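Local coordinates for protein nicotinate phosphoribosyltransferase (Saccharomyces cerevisiae, PDB 1VLP) that catalyses the ATP-dependent joining of nicotinate to the phosphoribosyl group of 5-phospho-alpha-D-ribose 1-diphosphate, the first step in making NAD from nicotinic acid, at residues E245-V250 with D283-D288; G278-D283 with V303-D308; K334-S339 with N357-T362. One frame throughout, in Å; residues are numbered along the deposited sequence.

Contact 1: E245-V250 with D283-D288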
ATOM      1  N   GLU A 245       5.656  -7.384  -0.873  1.00  5.16           N
ATOM      2  CA  GLU A 245       6.771  -7.466  -1.816  1.00  7.32           C
ATOM      3  C   GLU A 245       8.095  -7.784  -1.113  1.00  4.43           C
ATOM      4  O   GLU A 245       8.964  -8.443  -1.678  1.00  6.13           O
ATOM      5  CB  GLU A 245       6.822  -6.226  -2.714  1.00  8.89           C
ATOM      6  CG  GLU A 245       7.230  -4.988  -2.138  1.00 11.38           C
ATOM      7  CD  GLU A 245       7.409  -3.851  -3.222  1.00 12.75           C
ATOM      8  OE1 GLU A 245       8.253  -4.053  -4.127  1.00 25.12           O
ATOM      9  OE2 GLU A 245       6.806  -2.794  -3.070  1.00 21.31           O
ATOM     10  N   TRP A 246       8.190  -7.453   0.181  1.00  2.64           N
ATOM     11  CA  TRP A 246       9.348  -7.808   0.986  1.00  3.29           C
ATOM     12  C   TRP A 246       9.553  -9.282   1.081  1.00  3.92           C
ATOM     13  O   TRP A 246      10.581  -9.774   0.621  1.00  2.00           O
ATOM     14  CB  TRP A 246       9.280  -7.146   2.375  1.00  7.45           C
ATOM     15  CG  TRP A 246      10.490  -7.388   3.189  1.00  3.01           C
ATOM     16  CD1 TRP A 246      10.535  -8.040   4.389  1.00  8.45           C
ATOM     17  CD2 TRP A 246      11.836  -6.967   2.914  1.00  5.85           C
ATOM     18  NE1 TRP A 246      11.806  -8.065   4.852  1.00  4.63           N
ATOM     19  CE2 TRP A 246      12.632  -7.420   3.987  1.00  6.26           C
ATOM     20  CE3 TRP A 246      12.454  -6.254   1.863  1.00  4.61           C
ATOM     21  CZ2 TRP A 246      14.019  -7.199   4.045  1.00  9.83           C
ATOM     22  CZ3 TRP A 246      13.819  -6.036   1.923  1.00  6.80           C
ATOM     23  CH2 TRP A 246      14.581  -6.495   2.991  1.00  6.11           C
ATOM     24  N   VAL A 247       8.631 -10.042   1.678  1.00  3.00           N
ATOM     25  CA  VAL A 247       8.913 -11.497   1.774  1.00  4.85           C
ATOM     26  C   VAL A 247       8.902 -12.194   0.409  1.00  2.13           C
ATOM     27  O   VAL A 247       9.605 -13.164   0.242  1.00  3.68           O
ATOM     28  CB  VAL A 247       8.060 -12.296   2.829  1.00  8.05           C
ATOM     29  CG1 VAL A 247       6.645 -12.423   2.421  1.00 11.32           C
ATOM     30  CG2 VAL A 247       8.702 -13.719   3.086  1.00  5.80           C
HETATM   31  N   MSE A 248       8.081 -11.713  -0.520  1.00  3.26           N
HETATM   32  CA  MSE A 248       8.057 -12.239  -1.939  1.00  4.12           C
HETATM   33  C   MSE A 248       9.433 -12.104  -2.534  1.00  4.48           C
HETATM   34  O   MSE A 248       9.961 -13.074  -3.076  1.00  4.44           O
HETATM   35  CB  MSE A 248       7.019 -11.506  -2.770  1.00  2.77           C
HETATM   36  CG  MSE A 248       5.574 -11.705  -2.367  1.00  4.89           C
HETATM   37 SE   MSE A 248       4.403 -10.553  -3.396  1.00 13.49          SE
HETATM   38  CE  MSE A 248       4.677 -11.307  -5.172  1.00  7.28           C
ATOM     39  N   GLY A 249      10.074 -10.924  -2.407  1.00  2.54           N
ATOM     40  CA  GLY A 249      11.432 -10.755  -2.930  1.00  5.67           C
ATOM     41  C   GLY A 249      12.464 -11.609  -2.226  1.00  3.89           C
ATOM     42  O   GLY A 249      13.292 -12.255  -2.843  1.00  6.17           O
ATOM     43  N   VAL A 250      12.421 -11.641  -0.884  1.00  6.48           N
ATOM     44  CA  VAL A 250      13.303 -12.502  -0.097  1.00  3.67           C
ATOM     45  C   VAL A 250      13.235 -13.965  -0.520  1.00  5.44           C
ATOM     46  O   VAL A 250      14.265 -14.613  -0.716  1.00  6.03           O
ATOM     47  CB  VAL A 250      13.068 -12.347   1.467  1.00  5.67           C
ATOM     48  CG1 VAL A 250      13.816 -13.374   2.244  1.00  9.57           C
ATOM     49  CG2 VAL A 250      13.463 -10.920   1.910  1.00  5.16           C
ATOM     50  N   ASP A 283       0.149 -13.285   5.765  1.00  5.99           N
ATOM     51  CA  ASP A 283      -0.600 -14.097   4.785  1.00  6.84           C
ATOM     52  C   ASP A 283       0.094 -14.348   3.432  1.00  4.84           C
ATOM     53  O   ASP A 283      -0.417 -15.104   2.604  1.00  4.16           O
ATOM     54  CB  ASP A 283      -1.969 -13.492   4.503  1.00  7.56           C
ATOM     55  CG  ASP A 283      -1.894 -12.119   3.816  1.00 11.26           C
ATOM     56  OD1 ASP A 283      -1.155 -11.246   4.319  1.00 11.21           O
ATOM     57  OD2 ASP A 283      -2.597 -11.897   2.799  1.00 17.00           O
ATOM     58  N   THR A 284       1.275 -13.778   3.254  1.00  4.86           N
ATOM     59  CA  THR A 284       1.939 -13.808   1.929  1.00  6.93           C
ATOM     60  C   THR A 284       2.053 -15.248   1.386  1.00  4.73           C
ATOM     61  O   THR A 284       1.731 -15.517   0.191  1.00  6.51           O
ATOM     62  CB  THR A 284       3.294 -13.156   1.999  1.00  7.66           C
ATOM     63  OG1 THR A 284       3.157 -11.875   2.636  1.00  5.88           O
ATOM     64  CG2 THR A 284       3.898 -12.989   0.555  1.00  8.26           C
ATOM     65  N   PHE A 285       2.548 -16.149   2.224  1.00  5.02           N
ATOM     66  CA  PHE A 285       2.646 -17.586   1.910  1.00  2.59           C
ATOM     67  C   PHE A 285       1.717 -18.391   2.829  1.00  4.31           C
ATOM     68  O   PHE A 285       1.992 -19.529   3.127  1.00  5.83           O
ATOM     69  CB  PHE A 285       4.082 -18.096   2.005  1.00  3.64           C
ATOM     70  CG  PHE A 285       5.002 -17.390   1.071  1.00  3.27           C
ATOM     71  CD1 PHE A 285       4.579 -17.117  -0.236  1.00  5.29           C
ATOM     72  CD2 PHE A 285       6.229 -16.926   1.492  1.00  5.98           C
ATOM     73  CE1 PHE A 285       5.381 -16.380  -1.104  1.00  8.45           C
ATOM     74  CE2 PHE A 285       7.046 -16.218   0.629  1.00 13.18           C
ATOM     75  CZ  PHE A 285       6.610 -15.936  -0.663  1.00  9.20           C
ATOM     76  N   GLY A 286       0.658 -17.730   3.258  1.00  5.16           N
ATOM     77  CA  GLY A 286      -0.363 -18.295   4.127  1.00  5.91           C
ATOM     78  C   GLY A 286       0.013 -18.079   5.580  1.00  5.97           C
ATOM     79  O   GLY A 286       1.153 -18.227   5.964  1.00  2.84           O
ATOM     80  N   THR A 287      -0.949 -17.651   6.368  1.00  4.61           N
ATOM     81  CA  THR A 287      -0.689 -17.379   7.780  1.00  7.31           C
ATOM     82  C   THR A 287      -0.130 -18.569   8.608  1.00  5.41           C
ATOM     83  O   THR A 287       0.734 -18.373   9.467  1.00  4.12           O
ATOM     84  CB  THR A 287      -1.927 -16.730   8.394  1.00  6.55           C
ATOM     85  OG1 THR A 287      -2.111 -15.446   7.788  1.00  7.48           O
ATOM     86  CG2 THR A 287      -1.750 -16.569   9.891  1.00 10.06           C
ATOM     87  N   ASP A 288      -0.551 -19.791   8.309  1.00  5.20           N
ATOM     88  CA  ASP A 288       0.013 -20.981   8.960  1.00  5.42           C
ATOM     89  C   ASP A 288       1.551 -21.122   8.859  1.00  7.02           C
ATOM     90  O   ASP A 288       2.235 -21.482   9.856  1.00  6.40           O
ATOM     91  CB  ASP A 288      -0.669 -22.222   8.392  1.00  8.30           C
ATOM     92  CG  ASP A 288      -2.124 -22.352   8.808  1.00 16.36           C
ATOM     93  OD1 ASP A 288      -2.550 -21.666   9.751  1.00 14.80           O
ATOM     94  OD2 ASP A 288      -2.847 -23.146   8.167  1.00 23.19           O
TER
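Thr284 and Val247 of the helix slide past each other, running in opposite directions, and the branches of the threonine can be followed outward one by one. CB already lies 3.5 Å from Val247 CG1. The methyl CG2 goes further into the helix surface: it is 3.4 Å from Val247 CG1, closer than usual for two methyls, and 3.6 Å from CG of Met248, a selenomethionine. On the other branch OG1 also passes Val247 CG1, but its polar partner is His244 ND1, just ahead of the segment 245-250. Val247 can fill this spot because its CG1 sits between backbone N and carbonyl carbon (chi1 70°), while CG2 is left for Phe285. There Phe285 CE2 comes to 3.9 Å from Val247 CG2, and CZ comes to 4.2 Å from Met248 CA. Asp283 to Gly286 form a type I beta turn, closed by Gly286 N to Asp283 O at 2.9 Å, with Gly286 then serving as N-cap of helix 287-291. The contact is thus apolar packing of a post-strand turn on a helix start; the threonine hydroxyl bonds His244, unmodified here and by similarity the histidine that is phosphorylated by autocatalysis.

Contact 2: G278-D283 with V303-D308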
ATOM      1  N   GLY A 278       7.282  -3.113  13.777  1.00  5.88           N
ATOM      2  CA  GLY A 278       5.938  -2.736  13.379  1.00  5.77           C
ATOM      3  C   GLY A 278       4.964  -3.896  13.425  1.00  5.57           C
ATOM      4  O   GLY A 278       4.977  -4.714  14.329  1.00  5.57           O
ATOM      5  N   LEU A 279       4.084  -3.928  12.446  1.00  5.03           N
ATOM      6  CA  LEU A 279       3.125  -4.989  12.309  1.00  4.34           C
ATOM      7  C   LEU A 279       3.582  -6.032  11.301  1.00  5.12           C
ATOM      8  O   LEU A 279       4.048  -5.714  10.195  1.00  6.81           O
ATOM      9  CB  LEU A 279       1.760  -4.433  11.891  1.00  5.18           C
ATOM     10  CG  LEU A 279       1.139  -3.403  12.808  1.00  6.79           C
ATOM     11  CD1 LEU A 279       0.081  -2.694  11.998  1.00 12.73           C
ATOM     12  CD2 LEU A 279       0.557  -4.039  14.041  1.00 10.43           C
ATOM     13  N   ALA A 280       3.407  -7.295  11.657  1.00  6.47           N
ATOM     14  CA  ALA A 280       3.798  -8.366  10.772  1.00  5.25           C
ATOM     15  C   ALA A 280       2.689  -8.661   9.752  1.00  5.07           C
ATOM     16  O   ALA A 280       1.547  -8.756  10.086  1.00  3.09           O
ATOM     17  CB  ALA A 280       4.141  -9.619  11.556  1.00  6.70           C
ATOM     18  N   LEU A 281       3.063  -8.813   8.490  1.00  6.65           N
ATOM     19  CA  LEU A 281       2.178  -9.267   7.434  1.00  7.14           C
ATOM     20  C   LEU A 281       2.289 -10.790   7.251  1.00  6.54           C
ATOM     21  O   LEU A 281       3.282 -11.302   6.756  1.00  9.35           O
ATOM     22  CB  LEU A 281       2.562  -8.537   6.147  1.00  9.86           C
ATOM     23  CG  LEU A 281       1.591  -8.519   4.991  1.00 11.88           C
ATOM     24  CD1 LEU A 281       0.164  -8.067   5.395  1.00 13.91           C
ATOM     25  CD2 LEU A 281       2.157  -7.622   3.903  1.00 16.83           C
ATOM     26  N   THR A 282       1.258 -11.513   7.674  1.00  6.41           N
ATOM     27  CA  THR A 282       1.366 -12.959   7.871  1.00  3.57           C
ATOM     28  C   THR A 282       0.922 -13.844   6.714  1.00  3.34           C
ATOM     29  O   THR A 282       1.226 -15.048   6.716  1.00  4.96           O
ATOM     30  CB  THR A 282       0.564 -13.384   9.136  1.00  5.76           C
ATOM     31  OG1 THR A 282      -0.823 -13.236   8.881  1.00  7.17           O
ATOM     32  CG2 THR A 282       0.894 -12.489  10.343  1.00  4.59           C
ATOM     33  N   ASP A 283       0.149 -13.285   5.765  1.00  5.99           N
ATOM     34  CA  ASP A 283      -0.600 -14.097   4.785  1.00  6.84           C
ATOM     35  C   ASP A 283       0.094 -14.348   3.432  1.00  4.84           C
ATOM     36  O   ASP A 283      -0.417 -15.104   2.604  1.00  4.16           O
ATOM     37  CB  ASP A 283      -1.969 -13.492   4.503  1.00  7.56           C
ATOM     38  CG  ASP A 283      -1.894 -12.119   3.816  1.00 11.26           C
ATOM     39  OD1 ASP A 283      -1.155 -11.246   4.319  1.00 11.21           O
ATOM     40  OD2 ASP A 283      -2.597 -11.897   2.799  1.00 17.00           O
ATOM     41  N   VAL A 303       4.544  -5.543  17.064  1.00  3.91           N
ATOM     42  CA  VAL A 303       3.524  -5.128  18.009  1.00  6.69           C
ATOM     43  C   VAL A 303       2.166  -5.689  17.663  1.00  3.71           C
ATOM     44  O   VAL A 303       1.196  -5.448  18.391  1.00  3.57           O
ATOM     45  CB  VAL A 303       3.415  -3.593  18.092  1.00  6.69           C
ATOM     46  CG1 VAL A 303       4.725  -2.999  18.690  1.00  6.80           C
ATOM     47  CG2 VAL A 303       3.054  -3.002  16.760  1.00  9.62           C
ATOM     48  N   GLY A 304       2.133  -6.445  16.582  1.00  3.46           N
ATOM     49  CA  GLY A 304       0.944  -7.070  16.101  1.00  3.08           C
ATOM     50  C   GLY A 304       1.101  -7.524  14.670  1.00  2.00           C
ATOM     51  O   GLY A 304       2.222  -7.688  14.145  1.00  2.28           O
ATOM     52  N   VAL A 305      -0.051  -7.759  14.061  1.00  2.00           N
ATOM     53  CA  VAL A 305      -0.153  -8.341  12.747  1.00  4.59           C
ATOM     54  C   VAL A 305      -1.089  -7.483  11.901  1.00  5.91           C
ATOM     55  O   VAL A 305      -1.981  -6.808  12.434  1.00  7.11           O
ATOM     56  CB  VAL A 305      -0.686  -9.791  12.733  1.00  3.94           C
ATOM     57  CG1 VAL A 305       0.338 -10.788  13.342  1.00  5.16           C
ATOM     58  CG2 VAL A 305      -2.054  -9.885  13.417  1.00  5.13           C
ATOM     59  N   ARG A 306      -0.839  -7.475  10.601  1.00  3.63           N
ATOM     60  CA  ARG A 306      -1.741  -6.794   9.622  1.00  9.39           C
ATOM     61  C   ARG A 306      -2.550  -7.877   8.867  1.00  8.08           C
ATOM     62  O   ARG A 306      -1.973  -8.835   8.301  1.00 10.56           O
ATOM     63  CB  ARG A 306      -0.964  -5.858   8.641  1.00  9.31           C
ATOM     64  CG  ARG A 306      -1.879  -4.935   7.729  1.00 12.13           C
ATOM     65  CD  ARG A 306      -0.978  -4.090   6.748  1.00 17.85           C
ATOM     66  NE  ARG A 306      -1.474  -4.231   5.367  1.00 24.20           N
ATOM     67  CZ  ARG A 306      -0.718  -4.273   4.280  1.00 32.05           C
ATOM     68  NH1 ARG A 306       0.611  -4.147   4.348  1.00 28.28           N
ATOM     69  NH2 ARG A 306      -1.306  -4.418   3.098  1.00 45.72           N
ATOM     70  N   GLN A 307      -3.883  -7.730   8.898  1.00  8.03           N
ATOM     71  CA  GLN A 307      -4.823  -8.622   8.215  1.00  7.97           C
ATOM     72  C   GLN A 307      -5.161  -8.000   6.822  1.00  9.42           C
ATOM     73  O   GLN A 307      -5.612  -6.869   6.742  1.00 12.39           O
ATOM     74  CB  GLN A 307      -6.054  -8.839   9.058  1.00  7.16           C
ATOM     75  CG  GLN A 307      -7.087  -9.829   8.492  1.00  7.43           C
ATOM     76  CD  GLN A 307      -8.005  -9.236   7.470  1.00 11.84           C
ATOM     77  OE1 GLN A 307      -8.580  -8.146   7.675  1.00  9.81           O
ATOM     78  NE2 GLN A 307      -8.214  -9.972   6.377  1.00 12.17           N
ATOM     79  N   ASP A 308      -4.871  -8.732   5.756  1.00  8.87           N
ATOM     80  CA  ASP A 308      -4.958  -8.217   4.414  1.00 10.15           C
ATOM     81  C   ASP A 308      -5.711  -9.131   3.443  1.00 12.66           C
ATOM     82  O   ASP A 308      -5.918  -8.728   2.282  1.00 13.56           O
ATOM     83  CB  ASP A 308      -3.542  -8.003   3.887  1.00 12.16           C
ATOM     84  CG  ASP A 308      -3.485  -7.026   2.712  1.00 20.58           C
ATOM     85  OD1 ASP A 308      -4.175  -5.973   2.749  1.00 21.49           O
ATOM     86  OD2 ASP A 308      -2.712  -7.331   1.779  1.00 20.39           O
TER
HETATM   87  O   HOH W   1      -2.127 -10.874   6.687  1.00 12.17           O
HETATM   88  O   HOH W   2      -3.109 -10.574   0.606  1.00 23.88           O
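The guanidinium of Arg306 carries Leu281 on one face: CD1 stands 3.9 Å above the plane, displaced toward the rim, and CD2 lies 3.8 Å from NH1. The two side chains run alongside each other in the same direction, both with CG anti to the backbone N (chi1 -171° in Arg306), the arginine chain then bending at chi3. NH2 forms a salt bridge with Asp308 OD1 through a weak hydrogen bond, and NE is bonded to Ser339 OG, just beyond the end of neighbouring strand 335-338. The carboxylates of Asp283 and Asp308 are turned 81° from one another; Asp283 OD2 is held by Ser309, and Asp308 OD2 by His244. One water sits between the segments, donating to Asp283 OD1 and to Arg306 O, each at 2.6 Å.

Behind these groups the backbones pair in parallel. Ala280 bonds with both N and O to strand 304-307, bracketing Val305: its N goes to Gly304 O at 2.8 Å and its O accepts from Arg306 N, while Val303 N reaches Gly278 O. Gly304 leaves room for Leu279, whose CD2 lies 3.7 Å from Gly304 CA. On the face of Ala280 and Val305, Thr282 CG2 presses on Val305 CG1 at 3.5 Å, a tight fit. Replacing Arg306 with an alanine would probably leave Leu281 without the flat group it lies against and Asp308 OD1 without its cationic mate.

Strand 279-281 is the outermost of this parallel sheet, consistent with the barrel-like core of type II phosphoribosyltransferases, and Arg306, on the adjoining strand 304-307, is by similarity a nicotinate-binding residue.

Contact 3: K334-S339 with N357-T362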
ATOM      1  N   LYS A 334      -1.467  -7.348  21.999  1.00  2.78           N
ATOM      2  CA  LYS A 334      -1.115  -7.186  20.564  1.00  2.66           C
ATOM      3  C   LYS A 334      -2.285  -6.651  19.680  1.00  3.73           C
ATOM      4  O   LYS A 334      -3.483  -6.733  20.056  1.00  4.98           O
ATOM      5  CB  LYS A 334      -0.576  -8.527  20.037  1.00  2.85           C
ATOM      6  CG  LYS A 334       0.661  -9.049  20.817  1.00  4.39           C
ATOM      7  CD  LYS A 334       1.887  -8.207  20.561  1.00  5.22           C
ATOM      8  CE  LYS A 334       3.132  -8.791  21.242  1.00  4.69           C
ATOM      9  NZ  LYS A 334       4.338  -7.931  20.997  1.00  3.91           N
ATOM     10  N   ILE A 335      -1.899  -6.111  18.530  1.00  2.00           N
ATOM     11  CA  ILE A 335      -2.754  -5.398  17.607  1.00  5.13           C
ATOM     12  C   ILE A 335      -3.018  -6.279  16.386  1.00  4.90           C
ATOM     13  O   ILE A 335      -2.109  -6.935  15.890  1.00  4.59           O
ATOM     14  CB  ILE A 335      -2.054  -4.049  17.097  1.00  3.97           C
ATOM     15  CG1 ILE A 335      -1.909  -3.106  18.276  1.00 11.69           C
ATOM     16  CG2 ILE A 335      -2.851  -3.400  15.974  1.00  4.19           C
ATOM     17  CD1 ILE A 335      -0.928  -1.940  18.035  1.00 12.40           C
ATOM     18  N   ILE A 336      -4.266  -6.279  15.897  1.00  3.90           N
ATOM     19  CA  ILE A 336      -4.572  -6.615  14.532  1.00  6.54           C
ATOM     20  C   ILE A 336      -4.982  -5.353  13.781  1.00  4.99           C
ATOM     21  O   ILE A 336      -5.853  -4.607  14.202  1.00  3.15           O
ATOM     22  CB  ILE A 336      -5.718  -7.676  14.357  1.00  6.08           C
ATOM     23  CG1 ILE A 336      -5.392  -8.960  15.102  1.00  8.99           C
ATOM     24  CG2 ILE A 336      -5.961  -7.942  12.889  1.00  5.71           C
ATOM     25  CD1 ILE A 336      -6.443  -9.996  15.023  1.00  7.13           C
ATOM     26  N   CYS A 337      -4.285  -5.110  12.691  1.00  4.15           N
ATOM     27  CA  CYS A 337      -4.628  -4.008  11.788  1.00  3.69           C
ATOM     28  C   CYS A 337      -5.335  -4.595  10.546  1.00  4.38           C
ATOM     29  O   CYS A 337      -4.753  -5.361   9.801  1.00  6.98           O
ATOM     30  CB  CYS A 337      -3.368  -3.297  11.360  1.00  6.35           C
ATOM     31  SG  CYS A 337      -3.788  -1.953  10.213  1.00 12.45           S
ATOM     32  N   TYR A 338      -6.606  -4.269  10.398  1.00  4.45           N
ATOM     33  CA  TYR A 338      -7.438  -4.718   9.312  1.00  2.00           C
ATOM     34  C   TYR A 338      -7.317  -3.698   8.174  1.00  4.33           C
ATOM     35  O   TYR A 338      -7.560  -2.496   8.378  1.00  4.04           O
ATOM     36  CB  TYR A 338      -8.886  -4.770   9.769  1.00  2.00           C
ATOM     37  CG  TYR A 338      -9.139  -5.700  10.939  1.00  2.00           C
ATOM     38  CD1 TYR A 338      -9.421  -7.028  10.763  1.00  2.00           C
ATOM     39  CD2 TYR A 338      -9.072  -5.226  12.238  1.00  2.01           C
ATOM     40  CE1 TYR A 338      -9.661  -7.851  11.842  1.00  3.83           C
ATOM     41  CE2 TYR A 338      -9.279  -6.050  13.339  1.00  3.81           C
ATOM     42  CZ  TYR A 338      -9.578  -7.376  13.129  1.00  3.78           C
ATOM     43  OH  TYR A 338      -9.795  -8.153  14.234  1.00  5.09           O
ATOM     44  N   SER A 339      -6.917  -4.174   6.998  1.00  6.05           N
ATOM     45  CA  SER A 339      -6.604  -3.236   5.913  1.00  8.31           C
ATOM     46  C   SER A 339      -7.138  -3.606   4.532  1.00  9.41           C
ATOM     47  O   SER A 339      -6.703  -3.001   3.541  1.00  9.82           O
ATOM     48  CB  SER A 339      -5.072  -3.042   5.852  1.00  9.17           C
ATOM     49  OG  SER A 339      -4.423  -4.245   5.440  1.00 14.88           O
ATOM     50  N   ASN A 357     -12.231 -11.336  20.995  1.00  2.00           N
ATOM     51  CA  ASN A 357     -11.106 -12.257  20.938  1.00  2.00           C
ATOM     52  C   ASN A 357      -9.824 -11.711  21.571  1.00  3.16           C
ATOM     53  O   ASN A 357      -8.723 -12.238  21.337  1.00  5.24           O
ATOM     54  CB  ASN A 357     -10.895 -12.631  19.487  1.00  2.00           C
ATOM     55  CG  ASN A 357     -11.963 -13.532  18.985  1.00  3.39           C
ATOM     56  OD1 ASN A 357     -12.051 -14.676  19.408  1.00  2.00           O
ATOM     57  ND2 ASN A 357     -12.846 -13.010  18.116  1.00  2.09           N
ATOM     58  N   GLY A 358      -9.956 -10.677  22.406  1.00  4.08           N
ATOM     59  CA  GLY A 358      -8.826 -10.152  23.164  1.00  2.47           C
ATOM     60  C   GLY A 358      -7.707  -9.517  22.404  1.00  3.61           C
ATOM     61  O   GLY A 358      -6.545  -9.672  22.779  1.00  5.15           O
HETATM   62  N   MSE A 359      -8.047  -8.824  21.325  1.00  2.00           N
HETATM   63  CA  MSE A 359      -7.065  -8.181  20.461  1.00  2.00           C
HETATM   64  C   MSE A 359      -7.387  -6.708  20.422  1.00  4.66           C
HETATM   65  O   MSE A 359      -8.565  -6.333  20.429  1.00  2.21           O
HETATM   66  CB  MSE A 359      -7.109  -8.748  19.032  1.00  4.25           C
HETATM   67  CG  MSE A 359      -6.811 -10.228  18.962  1.00  3.33           C
HETATM   68 SE   MSE A 359      -4.945 -10.703  19.479  1.00  8.59          SE
HETATM   69  CE  MSE A 359      -4.003  -9.680  18.184  1.00  8.28           C
ATOM     70  N   LEU A 360      -6.324  -5.892  20.365  1.00  5.89           N
ATOM     71  CA  LEU A 360      -6.449  -4.493  20.008  1.00  6.06           C
ATOM     72  C   LEU A 360      -6.599  -4.434  18.487  1.00  7.05           C
ATOM     73  O   LEU A 360      -6.109  -5.339  17.773  1.00  9.22           O
ATOM     74  CB  LEU A 360      -5.251  -3.683  20.460  1.00  3.71           C
ATOM     75  CG  LEU A 360      -4.914  -3.760  21.952  1.00  5.40           C
ATOM     76  CD1 LEU A 360      -3.560  -3.141  22.248  1.00  7.52           C
ATOM     77  CD2 LEU A 360      -5.954  -3.077  22.759  1.00  7.43           C
ATOM     78  N   ALA A 361      -7.376  -3.459  18.028  1.00  5.97           N
ATOM     79  CA  ALA A 361      -7.745  -3.324  16.619  1.00  5.02           C
ATOM     80  C   ALA A 361      -7.334  -1.949  16.121  1.00  6.45           C
ATOM     81  O   ALA A 361      -7.512  -0.937  16.791  1.00  3.31           O
ATOM     82  CB  ALA A 361      -9.224  -3.515  16.364  1.00  3.63           C
ATOM     83  N   THR A 362      -6.761  -1.962  14.943  1.00  5.30           N
ATOM     84  CA  THR A 362      -6.580  -0.716  14.151  1.00  4.64           C
ATOM     85  C   THR A 362      -7.017  -1.034  12.730  1.00  5.56           C
ATOM     86  O   THR A 362      -7.192  -2.222  12.349  1.00  2.38           O
ATOM     87  CB  THR A 362      -5.155  -0.180  14.191  1.00  3.47           C
ATOM     88  OG1 THR A 362      -4.262  -1.107  13.562  1.00  5.10           O
ATOM     89  CG2 THR A 362      -4.751   0.115  15.614  1.00  4.67           C
TER
HETATM   90  O   HOH W   3      -3.442  -9.616  22.422  1.00  2.00           O
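Ile336 and Met359, a selenomethionine, make the apolar centre, crossing at about a right angle. Two bends in the Met359 chain (chi2 -66°, chi3 -59°) fold CE back onto Ile336 CG1 at 3.5 Å, a snug fit for two carbons, and CE also lies against Lys334 O. On the same face as Ile336, the Tyr338 ring takes Ala361 CB at its edge, in plane, 3.9 Å from CE2, while Ile336 CG2 lies over one face. The opposite face of the sheet carries Ile335, whose CG1 passes obliquely by Leu360 CB at 4.0 Å and whose CG2 meets Thr362.

Outward from this, the backbones run parallel and four bonds join them: Leu360 N to Lys334 O, Ile336 N to Leu360 O, Thr362 N to Ile336 O and Tyr338 N to Thr362 O. The first lies in the carbonyl plane; the other donors are tilted some 25° from it. Between them, Cys337 CA also makes a CA-H...O contact of 3.2 Å with Thr362 O.

At the polar edge a water joins Lys334 N, 3.0 Å away, to Gly358 O, at the point where Gly358, with positive phi, ends helix 344-356 in a Schellman motif. The lysine amine lies beyond, on Tyr302 O, and the tyrosine hydroxyl goes to Thr316. The four bonds thus satisfy the N and O groups that face each other, Ile335 and Cys337 turn theirs to strand 304-307, and apolar side chains lie on both faces of this beta-alpha-beta unit, 335-338 to 360-365.

In the fold
Contacts 2 and 3 are neighbours in one parallel sheet, their centres about 9 Å apart: strand 304-307 pairs with strand 335-338, through Gln307 N to Cys337 O at 2.7 Å and Val305 O to Cys337 N at 2.9 Å. Contact 1 continues the chain beyond the outermost strand 279-281. It shares Asp283 with contact 2, and Thr287 OG1 and Thr282 OG1, 2.8 Å apart, probably bond. Contacts 1 and 3 do not touch, with nearest atoms about 8 Å apart. All three lie near the nicotinate site assigned by similarity: Arg306 belongs to contact 2, and the side chains of Cys337 and Thr284 are about 4 Å and 8 Å from that of Arg306.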